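PDB 2P17: pirin-like protein, which is of unknown function but binds one iron ion per subunit and belongs to the pirin family of paired cupin domains. Local coordinates for residues A[40-45]-A[112-117]; A[60-65]-A[89-94]; A[185-190]-A[219-224]; A[3-8]-A[215-220]. All coordinates share one frame; numbering follows the deposited sequence.

Contact 1 (A[40-45]-A[112-117])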
# COMPACT_ATOMS: atom_id res chain seq x y z
N LEU A 40 -8.62 4.08 -4.10
CA LEU A 40 -9.02 4.91 -5.24
C LEU A 40 -8.00 4.89 -6.36
O LEU A 40 -8.35 5.05 -7.53
CB LEU A 40 -9.29 6.35 -4.79
CG LEU A 40 -10.47 6.52 -3.84
CD1 LEU A 40 -10.41 7.89 -3.20
CD2 LEU A 40 -11.82 6.29 -4.56
N LEU A 41 -6.73 4.69 -5.99
CA LEU A 41 -5.66 4.57 -6.96
C LEU A 41 -4.37 4.18 -6.25
O LEU A 41 -4.24 4.31 -5.03
CB LEU A 41 -5.47 5.86 -7.79
CG LEU A 41 -5.01 7.14 -7.12
CD1 LEU A 41 -3.49 7.18 -6.92
CD2 LEU A 41 -5.43 8.35 -7.97
N LEU A 42 -3.43 3.65 -7.03
CA LEU A 42 -2.09 3.39 -6.54
C LEU A 42 -1.14 3.71 -7.68
O LEU A 42 -1.25 3.12 -8.75
CB LEU A 42 -1.92 1.92 -6.11
CG LEU A 42 -0.51 1.53 -5.65
CD1 LEU A 42 -0.02 2.35 -4.44
CD2 LEU A 42 -0.47 0.05 -5.31
N MSE A 43 -0.24 4.65 -7.43
CA MSE A 43 0.68 5.14 -8.44
C MSE A 43 2.12 4.88 -8.02
O MSE A 43 2.48 5.11 -6.86
CB MSE A 43 0.46 6.64 -8.62
CG MSE A 43 1.31 7.27 -9.68
SE MSE A 43 0.59 9.00 -10.11
CE MSE A 43 -1.17 8.44 -10.71
N GLU A 44 2.93 4.42 -8.98
CA GLU A 44 4.36 4.27 -8.79
C GLU A 44 5.05 5.47 -9.42
O GLU A 44 4.74 5.83 -10.55
CB GLU A 44 4.86 2.98 -9.44
CG GLU A 44 6.37 2.78 -9.34
CD GLU A 44 6.91 1.70 -10.27
OE1 GLU A 44 6.35 1.49 -11.37
OE2 GLU A 44 7.92 1.06 -9.89
N ASP A 45 5.96 6.08 -8.67
CA ASP A 45 6.69 7.25 -9.17
C ASP A 45 8.18 7.10 -8.94
O ASP A 45 8.62 6.61 -7.90
CB ASP A 45 6.20 8.53 -8.48
CG ASP A 45 4.79 8.88 -8.86
OD1 ASP A 45 4.59 9.43 -9.96
OD2 ASP A 45 3.87 8.62 -8.05
N LEU A 112 5.57 4.41 -3.86
CA LEU A 112 4.22 3.96 -4.19
C LEU A 112 3.25 4.82 -3.41
O LEU A 112 3.36 4.89 -2.19
CB LEU A 112 4.03 2.49 -3.81
CG LEU A 112 4.78 1.53 -4.72
CD1 LEU A 112 4.96 0.19 -4.04
CD2 LEU A 112 4.04 1.37 -6.05
N GLN A 113 2.32 5.46 -4.11
CA GLN A 113 1.35 6.38 -3.50
C GLN A 113 -0.06 5.83 -3.64
O GLN A 113 -0.59 5.76 -4.74
CB GLN A 113 1.44 7.75 -4.18
CG GLN A 113 0.53 8.80 -3.58
CD GLN A 113 1.14 9.46 -2.37
OE1 GLN A 113 1.95 8.87 -1.66
NE2 GLN A 113 0.76 10.71 -2.13
N LEU A 114 -0.66 5.46 -2.51
CA LEU A 114 -2.00 4.90 -2.45
C LEU A 114 -3.00 5.95 -1.99
O LEU A 114 -2.69 6.74 -1.10
CB LEU A 114 -2.00 3.74 -1.45
CG LEU A 114 -3.31 3.02 -1.18
CD1 LEU A 114 -3.58 2.01 -2.29
CD2 LEU A 114 -3.26 2.34 0.19
N TRP A 115 -4.17 5.99 -2.62
CA TRP A 115 -5.28 6.80 -2.11
C TRP A 115 -6.33 5.90 -1.53
O TRP A 115 -6.73 4.90 -2.13
CB TRP A 115 -5.92 7.62 -3.23
CG TRP A 115 -5.11 8.76 -3.75
CD1 TRP A 115 -3.79 9.01 -3.51
CD2 TRP A 115 -5.57 9.78 -4.64
NE1 TRP A 115 -3.40 10.15 -4.18
CE2 TRP A 115 -4.47 10.64 -4.89
CE3 TRP A 115 -6.80 10.06 -5.24
CZ2 TRP A 115 -4.57 11.77 -5.72
CZ3 TRP A 115 -6.90 11.18 -6.08
CH2 TRP A 115 -5.79 12.02 -6.30
N VAL A 116 -6.80 6.29 -0.34
CA VAL A 116 -7.86 5.55 0.34
C VAL A 116 -9.06 6.48 0.47
O VAL A 116 -8.91 7.64 0.88
CB VAL A 116 -7.42 5.10 1.74
CG1 VAL A 116 -8.47 4.18 2.36
CG2 VAL A 116 -6.06 4.41 1.71
N ASN A 117 -10.24 6.01 0.12
CA ASN A 117 -11.43 6.84 0.26
C ASN A 117 -11.80 7.02 1.72
O ASN A 117 -11.56 6.13 2.54
CB ASN A 117 -12.60 6.21 -0.49
CG ASN A 117 -13.69 7.20 -0.82
OD1 ASN A 117 -13.50 8.41 -0.72
ND2 ASN A 117 -14.85 6.67 -1.23
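Leu41 lays its branched end over the indole of Trp115. Its CD2 methyl stands 3.6 Å from the centroid of the six-membered ring and only 15° off the normal, a CH-pi contact over the face, while the other methyl, CD1, lies 3.9 Å from CD1 of Trp115 above the five-membered ring. This double cover depends on the first torsion of Leu41 (chi1 65°), which sets CG between the backbone N and the carbonyl carbon and brings both methyls to the ring. Leu40 CB comes to the rim of the same indole near its plane, and Leu40 CD1 reaches on to Asn117 CA at 3.8 Å.

The side chains are held to this register by an antiparallel pairing of two cupin barrel strands. Met43 (selenomethionine) and Gln113 form a hydrogen-bonded pair, with Met43 N to Gln113 O at 2.9 Å and Gln113 N to Met43 O at 2.8 Å. On the face carrying Leu42, Glu44, Leu112 and Leu114, the contacts are aliphatic: Leu42 CD1 packs on Leu114 CB at 3.8 Å, and Leu112 CD2 lies against Glu44 CB, whose carboxylate bonds His110.

On the other face the Trp115 ring meets that of the iron ligand His57 at a steep angle, and the nearest side-chain atom of Gln113 lies about 5 Å from the iron, its OE1 turned to Thr64 OG1. A largely aliphatic face thus packs on Phe191, Leu238 and Tyr240 of the C-terminal domain, while the other, with Trp115 and Gln113, is consistent with a second-shell role at the iron.

Contact 2 (A[60-65]-A[89-94])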
# COMPACT_ATOMS: atom_id res chain seq x y z
N ILE A 60 -10.08 12.25 1.39
CA ILE A 60 -9.31 11.02 1.13
C ILE A 60 -8.17 10.93 2.12
O ILE A 60 -7.92 11.86 2.89
CB ILE A 60 -8.74 10.97 -0.32
CG1 ILE A 60 -7.65 12.03 -0.55
CG2 ILE A 60 -9.87 11.06 -1.36
CD1 ILE A 60 -6.88 11.82 -1.87
N GLU A 61 -7.51 9.77 2.13
CA GLU A 61 -6.20 9.62 2.74
C GLU A 61 -5.19 9.23 1.67
O GLU A 61 -5.55 8.57 0.68
CB GLU A 61 -6.19 8.54 3.83
CG GLU A 61 -7.29 8.71 4.87
CD GLU A 61 -7.09 7.73 6.00
OE1 GLU A 61 -7.34 6.52 5.79
OE2 GLU A 61 -6.65 8.15 7.08
N THR A 62 -3.94 9.63 1.84
CA THR A 62 -2.87 9.15 0.98
C THR A 62 -1.85 8.41 1.82
O THR A 62 -1.57 8.79 2.96
CB THR A 62 -2.17 10.26 0.20
OG1 THR A 62 -1.50 11.13 1.10
CG2 THR A 62 -3.19 11.06 -0.63
N VAL A 63 -1.31 7.33 1.25
CA VAL A 63 -0.34 6.51 1.96
C VAL A 63 0.85 6.30 1.06
O VAL A 63 0.69 5.72 -0.03
CB VAL A 63 -0.93 5.15 2.35
CG1 VAL A 63 0.09 4.36 3.16
CG2 VAL A 63 -2.20 5.33 3.20
N THR A 64 2.02 6.77 1.49
CA THR A 64 3.24 6.68 0.68
C THR A 64 4.17 5.63 1.25
O THR A 64 4.39 5.61 2.46
CB THR A 64 4.01 8.01 0.69
OG1 THR A 64 3.11 9.10 0.49
CG2 THR A 64 5.08 8.03 -0.41
N TYR A 65 4.67 4.75 0.39
CA TYR A 65 5.75 3.84 0.74
C TYR A 65 6.97 4.23 -0.09
O TYR A 65 6.88 4.31 -1.32
CB TYR A 65 5.37 2.37 0.50
CG TYR A 65 6.53 1.40 0.70
CD1 TYR A 65 6.73 0.78 1.93
CD2 TYR A 65 7.41 1.13 -0.33
CE1 TYR A 65 7.80 -0.10 2.13
CE2 TYR A 65 8.50 0.25 -0.15
CZ TYR A 65 8.68 -0.35 1.07
OH TYR A 65 9.76 -1.21 1.24
N GLN A 89 4.32 6.92 5.14
CA GLN A 89 3.55 7.98 5.79
C GLN A 89 2.07 7.83 5.45
O GLN A 89 1.71 7.38 4.35
CB GLN A 89 4.07 9.38 5.42
CG GLN A 89 3.94 9.69 3.94
CD GLN A 89 4.72 10.93 3.49
OE1 GLN A 89 5.33 11.64 4.30
NE2 GLN A 89 4.70 11.19 2.19
N TRP A 90 1.23 8.24 6.38
CA TRP A 90 -0.21 8.11 6.27
C TRP A 90 -0.79 9.50 6.47
O TRP A 90 -0.73 10.04 7.58
CB TRP A 90 -0.71 7.15 7.35
CG TRP A 90 -2.01 6.48 7.05
CD1 TRP A 90 -3.27 7.04 7.08
CD2 TRP A 90 -2.18 5.11 6.68
NE1 TRP A 90 -4.22 6.08 6.76
CE2 TRP A 90 -3.57 4.89 6.50
CE3 TRP A 90 -1.29 4.04 6.48
CZ2 TRP A 90 -4.09 3.65 6.12
CZ3 TRP A 90 -1.80 2.80 6.10
CH2 TRP A 90 -3.19 2.62 5.92
N MSE A 91 -1.35 10.08 5.41
CA MSE A 91 -1.86 11.43 5.52
C MSE A 91 -3.36 11.42 5.33
O MSE A 91 -3.86 11.04 4.27
CB MSE A 91 -1.20 12.35 4.50
CG MSE A 91 -1.58 13.81 4.73
SE MSE A 91 -1.01 15.03 3.33
CE MSE A 91 0.45 14.00 2.55
N THR A 92 -4.08 11.82 6.37
CA THR A 92 -5.53 11.97 6.29
C THR A 92 -5.82 13.40 5.85
O THR A 92 -5.54 14.34 6.59
CB THR A 92 -6.19 11.68 7.65
OG1 THR A 92 -5.75 10.40 8.11
CG2 THR A 92 -7.72 11.70 7.54
N ALA A 93 -6.39 13.57 4.66
CA ALA A 93 -6.68 14.93 4.18
C ALA A 93 -7.95 15.50 4.80
O ALA A 93 -7.98 16.68 5.13
CB ALA A 93 -6.77 14.95 2.66
N GLY A 94 -8.97 14.66 4.96
CA GLY A 94 -10.24 15.06 5.56
C GLY A 94 -10.79 16.36 4.97
O GLY A 94 -10.87 16.51 3.76
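Two antiparallel strands of the N-terminal cupin barrel pair here, 60-65 with 89-92, and their backbone bonds set the frame. Thr62 and Met91 (selenomethionine) form one hydrogen-bonded pair, Met91 N meeting Thr62 O at 2.8 Å; Thr64 and Gln89 form the next, and beyond the strand end Ala93 N still reaches Ile60 O at 2.9 Å.

The apolar part is a CH-pi contact. Val63 CG2 sits centrally above the six-membered ring of Trp90, 3.5 Å from its centroid, with the branch CG1 at 3.6 Å from Trp90 CE3. Val167 and Met169, from a strand of the second half of the protein, also touch the indole.

Charged and polar groups gather beside it. The carboxylate of Glu61 comes to the NE1 side of Trp90, its plane turned 70° from the ring; OE1 accepts a weak bond from NE1. Its OE2 takes the hydroxyl of Thr92 on the anti lone pair, Thr92 OG1 to Glu61 OE2 being 2.6 Å, the firmer hold on this buried acid.

On the face toward the iron, Gln89 OE1 bonds Tyr129 OH, and NE2, shared with the predicted iron ligand Glu101, points in its amide plane at Thr64 OG1, which also meets Gln113; this nearly straight Gln89 NE2 to Thr64 OG1 bond measures 3.1 Å.

Contact 3 (A[185-190]-A[219-224])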
# COMPACT_ATOMS: atom_id res chain seq x y z
N PRO A 185 -10.15 -10.59 6.83
CA PRO A 185 -11.61 -10.73 6.97
C PRO A 185 -12.24 -10.88 5.59
O PRO A 185 -11.77 -10.28 4.62
CB PRO A 185 -12.03 -9.41 7.61
CG PRO A 185 -10.77 -8.93 8.34
CD PRO A 185 -9.64 -9.35 7.45
N GLY A 186 -13.30 -11.68 5.50
CA GLY A 186 -13.87 -12.02 4.19
C GLY A 186 -14.36 -10.84 3.36
O GLY A 186 -14.35 -10.90 2.12
N HIS A 187 -14.77 -9.77 4.02
CA HIS A 187 -15.31 -8.62 3.30
C HIS A 187 -14.22 -7.65 2.84
O HIS A 187 -14.50 -6.71 2.08
CB HIS A 187 -16.37 -7.90 4.14
CG HIS A 187 -15.82 -7.19 5.34
ND1 HIS A 187 -15.18 -7.86 6.37
CD2 HIS A 187 -15.80 -5.88 5.68
CE1 HIS A 187 -14.80 -6.99 7.29
NE2 HIS A 187 -15.16 -5.78 6.89
N TYR A 188 -12.97 -7.85 3.28
CA TYR A 188 -11.90 -6.96 2.83
C TYR A 188 -11.64 -7.17 1.34
O TYR A 188 -11.76 -8.29 0.81
CB TYR A 188 -10.60 -7.22 3.60
CG TYR A 188 -10.42 -6.47 4.91
CD1 TYR A 188 -11.49 -6.17 5.75
CD2 TYR A 188 -9.13 -6.11 5.33
CE1 TYR A 188 -11.28 -5.52 6.96
CE2 TYR A 188 -8.92 -5.44 6.53
CZ TYR A 188 -9.99 -5.15 7.34
OH TYR A 188 -9.79 -4.52 8.56
N ASN A 189 -11.24 -6.09 0.69
CA ASN A 189 -10.92 -6.07 -0.72
C ASN A 189 -9.46 -5.68 -0.82
O ASN A 189 -9.03 -4.71 -0.19
CB ASN A 189 -11.83 -5.04 -1.42
CG ASN A 189 -11.66 -5.02 -2.94
OD1 ASN A 189 -11.23 -6.00 -3.55
ND2 ASN A 189 -12.04 -3.92 -3.55
N GLY A 190 -8.67 -6.42 -1.60
CA GLY A 190 -7.25 -6.11 -1.64
C GLY A 190 -6.46 -6.70 -2.78
O GLY A 190 -7.00 -7.30 -3.71
N HIS A 219 -14.84 -12.25 -0.93
CA HIS A 219 -15.54 -13.22 -0.11
C HIS A 219 -16.63 -12.51 0.70
O HIS A 219 -16.93 -11.35 0.45
CB HIS A 219 -14.52 -14.00 0.73
CG HIS A 219 -13.52 -14.70 -0.12
ND1 HIS A 219 -13.72 -15.98 -0.59
CD2 HIS A 219 -12.37 -14.27 -0.68
CE1 HIS A 219 -12.72 -16.32 -1.38
NE2 HIS A 219 -11.88 -15.30 -1.44
N ASN A 220 -17.25 -13.23 1.64
CA ASN A 220 -18.37 -12.71 2.40
C ASN A 220 -17.96 -12.15 3.75
O ASN A 220 -17.04 -12.67 4.38
CB ASN A 220 -19.40 -13.82 2.65
CG ASN A 220 -19.95 -14.40 1.37
OD1 ASN A 220 -20.60 -13.70 0.60
ND2 ASN A 220 -19.70 -15.68 1.14
N ARG A 221 -18.66 -11.11 4.19
CA ARG A 221 -18.46 -10.59 5.54
C ARG A 221 -18.66 -11.73 6.55
O ARG A 221 -19.55 -12.58 6.40
CB ARG A 221 -19.45 -9.46 5.82
CG ARG A 221 -19.20 -8.71 7.13
CD ARG A 221 -20.37 -7.80 7.47
NE ARG A 221 -20.20 -7.22 8.80
CZ ARG A 221 -19.50 -6.12 9.08
NH1 ARG A 221 -18.89 -5.44 8.10
NH2 ARG A 221 -19.41 -5.69 10.33
N GLY A 222 -17.79 -11.75 7.56
CA GLY A 222 -17.86 -12.76 8.60
C GLY A 222 -17.05 -14.02 8.34
O GLY A 222 -16.91 -14.86 9.22
N GLU A 223 -16.53 -14.16 7.12
CA GLU A 223 -15.69 -15.31 6.79
C GLU A 223 -14.23 -15.04 7.11
O GLU A 223 -13.74 -13.92 6.92
CB GLU A 223 -15.84 -15.70 5.33
CG GLU A 223 -17.26 -16.14 5.00
CD GLU A 223 -17.46 -16.48 3.54
OE1 GLU A 223 -16.65 -16.02 2.70
OE2 GLU A 223 -18.43 -17.20 3.24
N GLU A 224 -13.55 -16.06 7.62
CA GLU A 224 -12.12 -15.95 7.89
C GLU A 224 -11.42 -16.47 6.65
O GLU A 224 -11.60 -17.63 6.28
CB GLU A 224 -11.74 -16.72 9.18
CG GLU A 224 -12.23 -16.03 10.47
CD GLU A 224 -11.91 -16.79 11.78
OE1 GLU A 224 -11.29 -17.88 11.73
OE2 GLU A 224 -12.29 -16.28 12.88
O HOH W 1 -14.28 -9.38 -0.21
O HOH W 2 -15.62 -10.08 7.98
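His187 and Arg221 lie side by side, CB of His187 resting on Arg221 CA at 3.7 Å, and the extended arginine chain carries NH1 over one face of the imidazole, offset toward its rim. The opposite face of that ring is taken by Tyr188 CD1. Next to them the backbone of Gly186 fits closely against the other loop: its CA approaches Asn220 O at 3.2 Å in a CA-H...O contact, and its N gives Glu223 O a short but bent, weak hydrogen bond of 2.7 Å. Without a side chain, Gly186 lets the two chains come this near.

Waters complete the join. One bridges His187 ND1 and Gly222 N; another accepts from His219 N and lies within bonding distance of the carbonyl oxygens of Gly186 and Tyr188.

Second-shell bonds fix the shapes. Glu223 grips Asn220 twice, OE1 taking Asn220 N at 3.0 Å and OE2 taking Asn220 ND2 at 2.9 Å, across the type II turn of 220-223; a type I turn shapes 185-188. Glu243 holds His187 NE2 from outside.

The contact lies at the surface of the C-terminal cupin domain, joining the turn between strands 179-185 and 189-196 to the loop that leads from strand 212-216 into strand 224-231.

Contact 4 (A[3-8]-A[215-220])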
# COMPACT_ATOMS: atom_id res chain seq x y z
N ILE A 3 -10.91 -20.26 4.52
CA ILE A 3 -11.23 -20.08 3.12
C ILE A 3 -10.01 -19.46 2.43
O ILE A 3 -9.51 -18.43 2.87
CB ILE A 3 -12.49 -19.20 2.96
CG1 ILE A 3 -13.72 -19.95 3.49
CG2 ILE A 3 -12.67 -18.77 1.50
CD1 ILE A 3 -14.92 -19.07 3.80
N GLN A 4 -9.52 -20.12 1.39
CA GLN A 4 -8.33 -19.68 0.66
C GLN A 4 -8.68 -18.71 -0.46
O GLN A 4 -9.44 -19.04 -1.38
CB GLN A 4 -7.58 -20.88 0.07
CG GLN A 4 -7.04 -21.84 1.10
CD GLN A 4 -6.09 -21.17 2.07
OE1 GLN A 4 -5.12 -20.53 1.66
NE2 GLN A 4 -6.37 -21.30 3.36
N ARG A 5 -8.10 -17.51 -0.39
CA ARG A 5 -8.26 -16.56 -1.48
C ARG A 5 -7.51 -17.00 -2.74
O ARG A 5 -6.47 -17.67 -2.66
CB ARG A 5 -7.81 -15.17 -1.04
CG ARG A 5 -8.71 -14.59 0.04
CD ARG A 5 -8.98 -13.11 -0.19
NE ARG A 5 -9.63 -12.48 0.95
CZ ARG A 5 -10.21 -11.27 0.90
NH1 ARG A 5 -10.22 -10.57 -0.23
NH2 ARG A 5 -10.75 -10.74 1.98
N ARG A 6 -8.04 -16.57 -3.88
CA ARG A 6 -7.47 -16.80 -5.20
C ARG A 6 -6.97 -15.47 -5.74
O ARG A 6 -7.39 -14.40 -5.27
CB ARG A 6 -8.55 -17.36 -6.15
CG ARG A 6 -8.93 -18.81 -5.91
CD ARG A 6 -10.23 -19.15 -6.61
NE ARG A 6 -11.39 -18.65 -5.87
CZ ARG A 6 -12.12 -17.60 -6.22
NH1 ARG A 6 -11.84 -16.92 -7.32
NH2 ARG A 6 -13.15 -17.23 -5.46
N ILE A 7 -6.08 -15.52 -6.72
CA ILE A 7 -5.68 -14.36 -7.48
C ILE A 7 -6.61 -14.23 -8.68
O ILE A 7 -6.61 -15.08 -9.58
CB ILE A 7 -4.20 -14.42 -7.93
CG1 ILE A 7 -3.26 -14.56 -6.70
CG2 ILE A 7 -3.85 -13.20 -8.80
CD1 ILE A 7 -3.52 -13.53 -5.58
N ARG A 8 -7.42 -13.17 -8.68
CA ARG A 8 -8.43 -13.00 -9.72
C ARG A 8 -7.92 -12.26 -10.95
O ARG A 8 -8.54 -12.32 -12.02
CB ARG A 8 -9.68 -12.33 -9.17
CG ARG A 8 -9.46 -10.93 -8.64
CD ARG A 8 -10.75 -10.26 -8.17
NE ARG A 8 -10.44 -8.91 -7.72
CZ ARG A 8 -10.41 -7.85 -8.52
NH1 ARG A 8 -10.72 -7.97 -9.80
NH2 ARG A 8 -10.09 -6.66 -8.03
N PHE A 215 -4.45 -9.23 -7.70
CA PHE A 215 -5.69 -8.85 -7.03
C PHE A 215 -6.38 -10.06 -6.46
O PHE A 215 -6.37 -11.13 -7.09
CB PHE A 215 -6.61 -8.12 -8.00
CG PHE A 215 -6.05 -6.81 -8.46
CD1 PHE A 215 -6.36 -5.63 -7.79
CD2 PHE A 215 -5.15 -6.77 -9.53
CE1 PHE A 215 -5.80 -4.42 -8.20
CE2 PHE A 215 -4.59 -5.57 -9.94
CZ PHE A 215 -4.92 -4.40 -9.28
N PHE A 216 -7.02 -9.90 -5.30
CA PHE A 216 -7.59 -11.03 -4.57
C PHE A 216 -9.08 -11.22 -4.88
O PHE A 216 -9.81 -10.26 -5.07
CB PHE A 216 -7.43 -10.87 -3.04
CG PHE A 216 -6.04 -10.51 -2.58
CD1 PHE A 216 -4.91 -10.92 -3.29
CD2 PHE A 216 -5.87 -9.78 -1.40
CE1 PHE A 216 -3.64 -10.58 -2.85
CE2 PHE A 216 -4.59 -9.44 -0.95
CZ PHE A 216 -3.47 -9.84 -1.67
N SER A 217 -9.50 -12.48 -4.88
CA SER A 217 -10.92 -12.82 -4.89
C SER A 217 -11.65 -12.17 -3.74
O SER A 217 -11.08 -11.91 -2.69
CB SER A 217 -11.10 -14.34 -4.80
OG SER A 217 -10.34 -14.87 -3.72
N ARG A 218 -12.94 -11.93 -3.95
CA ARG A 218 -13.82 -11.38 -2.93
C ARG A 218 -14.57 -12.48 -2.21
O ARG A 218 -14.88 -13.52 -2.80
CB ARG A 218 -14.82 -10.43 -3.58
CG ARG A 218 -14.19 -9.23 -4.29
CD ARG A 218 -13.58 -8.22 -3.33
NE ARG A 218 -14.57 -7.49 -2.54
CZ ARG A 218 -15.19 -6.36 -2.92
NH1 ARG A 218 -14.96 -5.80 -4.10
NH2 ARG A 218 -16.08 -5.80 -2.11
N HIS A 219 -14.84 -12.25 -0.93
CA HIS A 219 -15.54 -13.22 -0.11
C HIS A 219 -16.63 -12.51 0.70
O HIS A 219 -16.93 -11.35 0.45
CB HIS A 219 -14.52 -14.00 0.73
CG HIS A 219 -13.52 -14.70 -0.12
ND1 HIS A 219 -13.72 -15.98 -0.59
CD2 HIS A 219 -12.37 -14.27 -0.68
CE1 HIS A 219 -12.72 -16.32 -1.38
NE2 HIS A 219 -11.88 -15.30 -1.44
N ASN A 220 -17.25 -13.23 1.64
CA ASN A 220 -18.37 -12.71 2.40
C ASN A 220 -17.96 -12.15 3.75
O ASN A 220 -17.04 -12.67 4.38
CB ASN A 220 -19.40 -13.82 2.65
CG ASN A 220 -19.95 -14.40 1.37
OD1 ASN A 220 -20.60 -13.70 0.60
ND2 ASN A 220 -19.70 -15.68 1.14
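Segments 3-8 and 215-220 run roughly antiparallel, 140° apart end to end, with Ile7 and Phe216 as a non-hydrogen-bonded pair flanked by Ser217 N to Arg6 O (2.9 Å) and Arg8 N to Phe215 O (2.8 Å). Ser217 then departs from plain strand pairing: chi1 of 50° swings OG back to the neighbouring chain segment, where it accepts Arg6 N at 2.9 Å along an almost straight line (172°). The same hydroxyl is hydrogen-bonded to His219 NE2, while Ser217 CB lies under one face of the Arg6 guanidinium. This is the N-terminal strand 3-19 joining the C-terminal cupin domain, where it pairs with 212-216 and also runs parallel to 224-231.

Arg5 and His219 run antiparallel alongside each other, Arg5 CG 3.6 Å from His219 NE2, and Arg5 ends in a weak bond from NH1 to Ser217 O; Thr225 and Tyr188 O hold its NE and NH2. Ile3 CG2 meets the other nitrogen of the imidazole, ND1, also at 3.6 Å. Beside Leu227, which both side chains touch, Ile7 CD1 meets the edge of the Phe216 ring at CD1, 3.7 Å away. Arg8 sets a guanidinium face on Phe215 CB, gives Phe216 O a weak bond through NE at 3.0 Å, and forms a salt bridge with Glu35 through NH1.

Overall arrangement
From the N terminus, residues 3-8 pair with 215-220, so contact 4 closes the longest loop, spanning more than two hundred residues. Within it contact 1 joins 40-45 to 112-117, and contact 2, 60-65 to 89-94, is nested inside contact 1. These two touch, since strands 60-66 and 109-117 are neighbours, and they build the N-terminal, iron-binding cupin. Contact 3 opens later, at 185-190, inside the loop of contact 4, and ends on the same stretch of chain, sharing His219 and Asn220. Contacts 3 and 4 adjoin in the C-terminal cupin; the centres of contacts 2 and 4 lie about 26 Å apart, on opposite sides of the chain's centre. Contact 4 brings the chain's start into that second domain.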